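Local coordinates for sulfur oxidation protein soxB (Thermus thermophilus, PDB 2WDD) that hydrolyses a sulfur-sulfur bond in the Sox sulfur-oxidation pathway, as a dimanganese thiosulfohydrolase related to the 5'-nucleotidases, at residues G99-M104 with P333-H338; L107-R112 with H338-E343; P43-E48 with L82-S87. All coordinates share one frame; numbering follows the deposited sequence.

Contact 1: G99-M104 with P333-H338; sequences GPIGGM and PVLAEH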
# COMPACT_ATOMS: atom_id res chain seq x y z
N GLY A 99 -12.02 14.09 -11.09
CA GLY A 99 -11.24 13.29 -12.01
C GLY A 99 -10.36 12.27 -11.32
O GLY A 99 -10.34 12.17 -10.09
N PRO A 100 -9.65 11.46 -12.11
CA PRO A 100 -8.78 10.41 -11.57
C PRO A 100 -7.58 11.00 -10.84
O PRO A 100 -7.20 12.16 -11.07
CB PRO A 100 -8.30 9.68 -12.84
CG PRO A 100 -8.30 10.76 -13.88
CD PRO A 100 -9.51 11.58 -13.58
N ILE A 101 -6.98 10.18 -9.99
CA ILE A 101 -5.79 10.56 -9.25
C ILE A 101 -4.56 9.87 -9.86
O ILE A 101 -4.68 8.96 -10.69
CB ILE A 101 -5.92 10.25 -7.74
CG1 ILE A 101 -6.26 8.78 -7.49
CG2 ILE A 101 -6.96 11.15 -7.09
CD1 ILE A 101 -5.09 7.82 -7.73
N GLY A 102 -3.39 10.31 -9.43
CA GLY A 102 -2.15 9.68 -9.84
C GLY A 102 -1.79 9.78 -11.30
O GLY A 102 -2.19 10.71 -12.02
N GLY A 103 -1.01 8.79 -11.74
CA GLY A 103 -0.41 8.74 -13.06
C GLY A 103 1.00 9.27 -12.87
O GLY A 103 1.22 10.24 -12.13
N MET A 104 1.98 8.63 -13.49
CA MET A 104 3.36 9.08 -13.34
C MET A 104 3.55 10.45 -13.99
O MET A 104 4.35 11.27 -13.53
CB MET A 104 4.32 8.07 -13.94
CG MET A 104 4.48 6.83 -13.08
SD MET A 104 5.22 5.46 -13.98
CE MET A 104 5.48 4.29 -12.67
N PRO A 333 -3.05 16.87 -3.66
CA PRO A 333 -3.69 15.87 -4.52
C PRO A 333 -3.09 15.82 -5.93
O PRO A 333 -2.88 16.85 -6.57
CB PRO A 333 -5.16 16.33 -4.57
CG PRO A 333 -5.31 17.29 -3.40
CD PRO A 333 -3.97 17.95 -3.27
N VAL A 334 -2.78 14.61 -6.39
CA VAL A 334 -2.29 14.43 -7.76
C VAL A 334 -3.51 14.23 -8.66
O VAL A 334 -4.03 13.11 -8.80
CB VAL A 334 -1.31 13.23 -7.86
CG1 VAL A 334 -0.82 13.08 -9.30
CG2 VAL A 334 -0.14 13.43 -6.93
N LEU A 335 -4.03 15.33 -9.21
CA LEU A 335 -5.22 15.26 -10.04
C LEU A 335 -4.84 15.57 -11.48
O LEU A 335 -4.54 16.71 -11.82
CB LEU A 335 -6.28 16.25 -9.55
CG LEU A 335 -6.88 15.96 -8.16
CD1 LEU A 335 -7.59 17.18 -7.64
CD2 LEU A 335 -7.83 14.77 -8.23
N ALA A 336 -4.80 14.53 -12.31
CA ALA A 336 -4.39 14.67 -13.70
C ALA A 336 -5.17 15.72 -14.49
O ALA A 336 -4.61 16.34 -15.41
CB ALA A 336 -4.44 13.33 -14.42
N GLU A 337 -6.44 15.92 -14.16
CA GLU A 337 -7.23 16.93 -14.87
C GLU A 337 -6.88 18.35 -14.42
O GLU A 337 -7.35 19.32 -15.02
CB GLU A 337 -8.73 16.70 -14.65
CG GLU A 337 -9.25 15.43 -15.25
CD GLU A 337 -10.76 15.33 -15.20
OE1 GLU A 337 -11.43 16.33 -14.85
OE2 GLU A 337 -11.27 14.24 -15.53
N HIS A 338 -6.08 18.48 -13.38
CA HIS A 338 -5.79 19.79 -12.82
C HIS A 338 -4.31 20.15 -12.72
O HIS A 338 -3.92 21.09 -12.02
CB HIS A 338 -6.50 19.92 -11.47
CG HIS A 338 -7.97 19.67 -11.58
ND1 HIS A 338 -8.84 20.62 -12.05
CD2 HIS A 338 -8.69 18.53 -11.42
CE1 HIS A 338 -10.06 20.10 -12.13
NE2 HIS A 338 -9.99 18.83 -11.75
O HOH W 1 -8.05 14.62 -12.01

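Contact 2: L107-R112 with H338-E343; sequences LTALIR and HLPKAE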
# COMPACT_ATOMS: atom_id res chain seq x y z
N LEU A 107 2.10 13.04 -11.46
CA LEU A 107 2.92 13.07 -10.25
C LEU A 107 4.24 13.78 -10.55
O LEU A 107 4.73 14.57 -9.74
CB LEU A 107 3.15 11.64 -9.71
CG LEU A 107 4.08 11.46 -8.50
CD1 LEU A 107 3.62 12.29 -7.30
CD2 LEU A 107 4.23 10.00 -8.12
N THR A 108 4.80 13.52 -11.73
CA THR A 108 6.03 14.19 -12.14
C THR A 108 5.81 15.69 -12.30
O THR A 108 6.62 16.50 -11.83
CB THR A 108 6.57 13.58 -13.43
OG1 THR A 108 6.84 12.19 -13.22
CG2 THR A 108 7.85 14.28 -13.86
N ALA A 109 4.72 16.07 -12.95
CA ALA A 109 4.40 17.48 -13.15
C ALA A 109 4.31 18.21 -11.81
O ALA A 109 4.84 19.31 -11.64
CB ALA A 109 3.09 17.63 -13.93
N LEU A 110 3.64 17.57 -10.85
CA LEU A 110 3.48 18.15 -9.52
C LEU A 110 4.81 18.25 -8.77
O LEU A 110 5.13 19.29 -8.19
CB LEU A 110 2.47 17.34 -8.71
CG LEU A 110 2.17 17.88 -7.30
CD1 LEU A 110 1.77 19.35 -7.36
CD2 LEU A 110 1.07 17.04 -6.66
N ILE A 111 5.59 17.18 -8.77
CA ILE A 111 6.88 17.20 -8.09
C ILE A 111 7.75 18.31 -8.68
O ILE A 111 8.39 19.06 -7.95
CB ILE A 111 7.60 15.83 -8.21
CG1 ILE A 111 6.86 14.77 -7.38
CG2 ILE A 111 9.07 15.93 -7.79
CD1 ILE A 111 7.31 13.35 -7.65
N ARG A 112 7.77 18.41 -10.00
CA ARG A 112 8.59 19.43 -10.66
C ARG A 112 8.11 20.83 -10.32
O ARG A 112 8.91 21.73 -10.08
CB ARG A 112 8.60 19.21 -12.17
CG ARG A 112 9.49 18.07 -12.59
CD ARG A 112 9.43 17.83 -14.07
NE ARG A 112 10.27 16.70 -14.45
CZ ARG A 112 10.20 16.07 -15.61
NH1 ARG A 112 9.32 16.47 -16.53
NH2 ARG A 112 11.00 15.05 -15.87
N HIS A 338 -6.08 18.48 -13.38
CA HIS A 338 -5.79 19.79 -12.82
C HIS A 338 -4.31 20.15 -12.72
O HIS A 338 -3.92 21.09 -12.02
CB HIS A 338 -6.50 19.92 -11.47
CG HIS A 338 -7.97 19.67 -11.58
ND1 HIS A 338 -8.84 20.62 -12.05
CD2 HIS A 338 -8.69 18.53 -11.42
CE1 HIS A 338 -10.06 20.10 -12.13
NE2 HIS A 338 -9.99 18.83 -11.75
N LEU A 339 -3.51 19.41 -13.46
CA LEU A 339 -2.07 19.61 -13.50
C LEU A 339 -1.60 19.64 -14.94
O LEU A 339 -2.21 19.04 -15.82
CB LEU A 339 -1.37 18.47 -12.77
CG LEU A 339 -1.50 18.49 -11.25
CD1 LEU A 339 -1.10 17.13 -10.67
CD2 LEU A 339 -0.66 19.61 -10.66
N PRO A 340 -0.49 20.34 -15.20
CA PRO A 340 0.06 20.37 -16.55
C PRO A 340 0.70 19.03 -16.86
O PRO A 340 0.93 18.21 -15.96
CB PRO A 340 1.14 21.45 -16.47
CG PRO A 340 1.49 21.54 -15.02
CD PRO A 340 0.21 21.25 -14.28
N LYS A 341 0.99 18.78 -18.13
CA LYS A 341 1.60 17.52 -18.52
C LYS A 341 3.10 17.53 -18.32
O LYS A 341 3.75 18.57 -18.44
CB LYS A 341 1.31 17.24 -20.00
CG LYS A 341 -0.16 17.24 -20.37
CD LYS A 341 -0.75 15.85 -20.25
CE LYS A 341 -1.61 15.51 -21.45
NZ LYS A 341 -2.06 14.09 -21.42
N ALA A 342 3.65 16.36 -18.01
CA ALA A 342 5.09 16.17 -17.95
C ALA A 342 5.34 15.46 -19.28
O ALA A 342 5.14 14.25 -19.41
CB ALA A 342 5.48 15.26 -16.77
N GLU A 343 5.64 16.24 -20.32
CA GLU A 343 5.78 15.72 -21.67
C GLU A 343 6.75 14.57 -21.86
O GLU A 343 6.45 13.63 -22.60
CB GLU A 343 6.04 16.84 -22.68
CG GLU A 343 4.94 17.90 -22.71
CD GLU A 343 3.60 17.35 -23.20
OE1 GLU A 343 3.50 16.13 -23.45
OE2 GLU A 343 2.65 18.16 -23.34

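Contact 3: P43-E48 with L82-S87; sequences PHYFME and LAYLLS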
# COMPACT_ATOMS: atom_id res chain seq x y z
N PRO A 43 -3.28 7.71 -14.68
CA PRO A 43 -4.33 8.24 -13.80
C PRO A 43 -5.37 7.14 -13.61
O PRO A 43 -5.69 6.40 -14.54
CB PRO A 43 -4.94 9.36 -14.64
CG PRO A 43 -3.81 9.84 -15.51
CD PRO A 43 -3.04 8.59 -15.84
N HIS A 44 -5.84 6.99 -12.38
CA HIS A 44 -6.82 5.96 -12.08
C HIS A 44 -7.61 6.40 -10.85
O HIS A 44 -7.46 7.53 -10.39
CB HIS A 44 -6.14 4.59 -11.87
CG HIS A 44 -5.25 4.53 -10.66
ND1 HIS A 44 -5.44 3.61 -9.65
CD2 HIS A 44 -4.15 5.24 -10.32
CE1 HIS A 44 -4.51 3.78 -8.72
NE2 HIS A 44 -3.74 4.79 -9.09
N TYR A 45 -8.43 5.52 -10.29
CA TYR A 45 -9.18 5.89 -9.10
C TYR A 45 -8.75 5.01 -7.96
O TYR A 45 -8.41 3.85 -8.18
CB TYR A 45 -10.68 5.76 -9.36
CG TYR A 45 -11.12 6.62 -10.52
CD1 TYR A 45 -11.45 7.96 -10.34
CD2 TYR A 45 -11.14 6.10 -11.81
CE1 TYR A 45 -11.83 8.75 -11.42
CE2 TYR A 45 -11.53 6.88 -12.89
CZ TYR A 45 -11.89 8.20 -12.68
OH TYR A 45 -12.26 8.98 -13.76
N PHE A 46 -8.72 5.56 -6.75
CA PHE A 46 -8.28 4.79 -5.58
C PHE A 46 -9.02 5.28 -4.34
O PHE A 46 -8.67 6.32 -3.76
CB PHE A 46 -6.77 4.94 -5.39
CG PHE A 46 -6.18 3.98 -4.38
CD1 PHE A 46 -5.66 2.76 -4.78
CD2 PHE A 46 -6.12 4.32 -3.04
CE1 PHE A 46 -5.10 1.89 -3.85
CE2 PHE A 46 -5.59 3.45 -2.10
CZ PHE A 46 -5.08 2.23 -2.51
N MET A 47 -10.06 4.54 -3.95
CA MET A 47 -10.86 4.89 -2.79
C MET A 47 -10.24 4.36 -1.50
O MET A 47 -9.78 3.22 -1.45
CB MET A 47 -12.26 4.30 -2.95
CG MET A 47 -13.23 4.75 -1.86
SD MET A 47 -14.84 3.94 -2.04
CE MET A 47 -14.50 2.46 -1.11
N GLU A 48 -10.30 5.18 -0.45
CA GLU A 48 -9.84 4.73 0.85
C GLU A 48 -10.81 3.69 1.41
O GLU A 48 -11.96 3.59 0.98
CB GLU A 48 -9.70 5.91 1.82
CG GLU A 48 -8.62 6.89 1.37
CD GLU A 48 -7.23 6.26 1.36
OE1 GLU A 48 -6.86 5.61 2.35
OE2 GLU A 48 -6.54 6.38 0.33
N LEU A 82 -9.36 17.42 -1.00
CA LEU A 82 -8.71 16.62 0.04
C LEU A 82 -9.68 15.56 0.58
O LEU A 82 -9.27 14.44 0.85
CB LEU A 82 -8.17 17.49 1.17
CG LEU A 82 -7.38 16.74 2.24
CD1 LEU A 82 -6.32 15.85 1.61
CD2 LEU A 82 -6.73 17.73 3.22
N ALA A 83 -10.95 15.92 0.74
CA ALA A 83 -11.94 14.96 1.23
C ALA A 83 -12.04 13.78 0.26
O ALA A 83 -12.16 12.62 0.67
CB ALA A 83 -13.31 15.62 1.41
N TYR A 84 -11.98 14.08 -1.03
CA TYR A 84 -12.03 13.06 -2.09
C TYR A 84 -10.88 12.05 -1.92
O TYR A 84 -11.09 10.84 -2.04
CB TYR A 84 -11.94 13.75 -3.45
CG TYR A 84 -11.66 12.86 -4.65
CD1 TYR A 84 -12.33 11.65 -4.83
CD2 TYR A 84 -10.78 13.27 -5.64
CE1 TYR A 84 -12.10 10.86 -5.96
CE2 TYR A 84 -10.52 12.48 -6.74
CZ TYR A 84 -11.19 11.28 -6.92
OH TYR A 84 -10.95 10.51 -8.05
N LEU A 85 -9.69 12.54 -1.62
CA LEU A 85 -8.55 11.64 -1.42
C LEU A 85 -8.65 10.87 -0.10
O LEU A 85 -8.28 9.70 0.00
CB LEU A 85 -7.25 12.46 -1.37
CG LEU A 85 -6.50 12.65 -2.69
CD1 LEU A 85 -7.36 13.35 -3.73
CD2 LEU A 85 -5.20 13.42 -2.45
N LEU A 86 -9.10 11.58 0.93
CA LEU A 86 -9.03 11.11 2.30
C LEU A 86 -10.02 10.07 2.78
O LEU A 86 -9.72 9.30 3.70
CB LEU A 86 -9.11 12.35 3.21
CG LEU A 86 -8.71 12.26 4.68
CD1 LEU A 86 -7.25 11.83 4.80
CD2 LEU A 86 -8.89 13.65 5.34
N SER A 87 -11.22 10.06 2.20
CA SER A 87 -12.28 9.21 2.71
C SER A 87 -13.13 8.58 1.59
O SER A 87 -13.18 9.10 0.47
CB SER A 87 -13.18 10.11 3.56
OG SER A 87 -14.35 9.47 4.03
O HOH W 2 -9.56 8.38 -6.54
O HOH W 3 -9.40 9.16 -3.79
O HOH W 4 -11.03 8.00 -1.06

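Contact 1: G99-M104 with P333-H338
Gly102 N donates to Val334 O, the one direct hydrogen bond between the loops 99-104 and 333-338, whose touching parts run 140° apart. At 2.9 Å the bond from Gly102 N to Val334 O is of ordinary length but bent, with 137° at the hydrogen, and the donor is tilted from the carbonyl plane. The same oxygen receives a CA-H...O contact from Ile101 CA. A water also bridges the backbones, donating to Pro100 O and accepting from Glu337 N.

At Gly99 the absence of a side chain matters. Leaving helix 91-98 with positive phi, it lies against the Glu337 carboxylate, Gly99 CA being 3.6 Å from Glu337 OE2; a CB there would run into Glu337 CD. The same OE2 reaches Pro100 CD, the extended Glu337 side chain crossing the proline at about a right angle. Val334 CG1, anti to the backbone N (chi1 -180°), lies 3.7 Å from Gly102 CA. Farther along, the methyls Ile101 CG2 and Leu335 CD2 meet at 3.9 Å.

Gly103 N-caps helix 104-120, and Val334 packs on Ala106, Leu107 and Leu110 of that helix. Tyr84 and Leu85 of helix 81-86 touch Ile101. The contact joins the exit of edge strand 323-333 to the turn between helices 91-98 and 104-120.

Contact 2: L107-R112 with H338-E343
Ala109 CB points from helix 104-120 toward the loop 338-343 and comes to 3.0 Å from Pro340 O, a tight approach that brings the methyl against a backbone carbonyl. The CG of the Pro340 ring lies farther off, 4.4 Å from Ala109 CB. Here the helix and the loop come very near, with the CA atoms of Ala109 and Ala342 5.0 Å apart, and small side chains at both positions allow it.

Ala342 CB faces the helix and meets Thr108 at 3.9 Å from its CG2. That methyl is turned anti to the backbone N, while Thr108 OG1 (chi1 -60°) sits beside the N and bonds to Met104 O and Trp151 NE1; the threonine thus offers carbon to the loop and its hydroxyl to the helix and its neighbour 146-155. Ala342 is also the N-cap residue of helix 343-353, and its methyl lies where the start of one helix meets the flank of another, beyond edge strand 323-333 of the metallophosphoesterase-like domain that carries the manganese ligands.

Arg112 runs extended from CG to NE, and one face of its guanidinium lies over Thr108 CG2, 3.4 Å above the plane. Its NH1 comes to 4.0 Å from Ala342 CB, and NH2 forms a salt bridge with Asp344 in the first turn of helix 343-353.

At the other end, Leu339 and Leu110 cross obliquely. With CG anti to the backbone N (chi1 -178°) and chi2 at 53°, Leu110 CD1 lies 4.1 Å from Leu339 CD2, while Leu339 CD1 packs on Leu110 CB. Tyr21 touches both leucines.

Contact 3: P43-E48 with L82-S87
A buried, water-mediated contact joins the loop 43-48, which follows strand 29-34, to the C-terminal end of helix 81-86, with the side chain of Glu48 about 6 Å from that of the manganese ligand His288. Three waters lie between the segments, two of them between backbones and one reaching a side-chain hydroxyl. This last accepts from Phe46 N and gives a weak bond to Tyr84 OH; a second lies between Phe46 O and Tyr84 O; a third accepts from Glu48 N, with Tyr84 O and Ser87 O in its reach at 3.0 and 2.9 Å.

Direct touches come from two side chains. With CG anti to the carbonyl carbon (chi1 -65°), Glu48 lays it against the carbonyls that end the helix: Glu48 CG is 3.1 Å from Leu85 O and 3.5 Å from Leu86 O. The bend at chi2 (-63°) then turns the carboxylate aside, and Glu48 OE2 makes a salt bridge with Lys310 NZ, which also bonds to Leu85 O and Phe46 O; the ammonium thus gathers oxygens from both segments and probably offsets their negative potential. Replacing Glu48 by an alanine is likely to leave Lys310 without its carboxylate mate and open a gap beside the Leu85 and Leu86 carbonyls.

Tyr84 swings its ring back toward the loop, with CG anti to the backbone N (chi1 167°). Its OH arrives at the edge of the Tyr45 ring, near the ring plane, 3.5 Å from Tyr45 CD1, and is hydrogen-bonded to Gly99 O.

Ala95 of helix 91-98 packs on both tyrosines, helix 67-74 lies against Leu86 and Ser87, and Leu85 reaches Pro333 at the end of strand 323-333.

Contacts 1 and 3 are buried, whereas contact 2 is only partly so, with Pro340 and Lys341 exposed. Contacts 1 and 2 use successive parts of one connection, the loop leaving strand 323-333; Val334 packs on Leu107 and Leu110, so the first runs into the second. Contact 3 meets contact 1 through the backbone bond between His44 O and Ile101 N, with Tyr84 common to both neighbourhoods, but does not touch contact 2. Chemistry follows position: methyl and aliphatic packing on the helix flank of 107-112, one direct bond and one water between backbones in contact 1, and three waters with the buried Glu48-Lys310 pair in contact 3, the nearest of the three to the chain's centre.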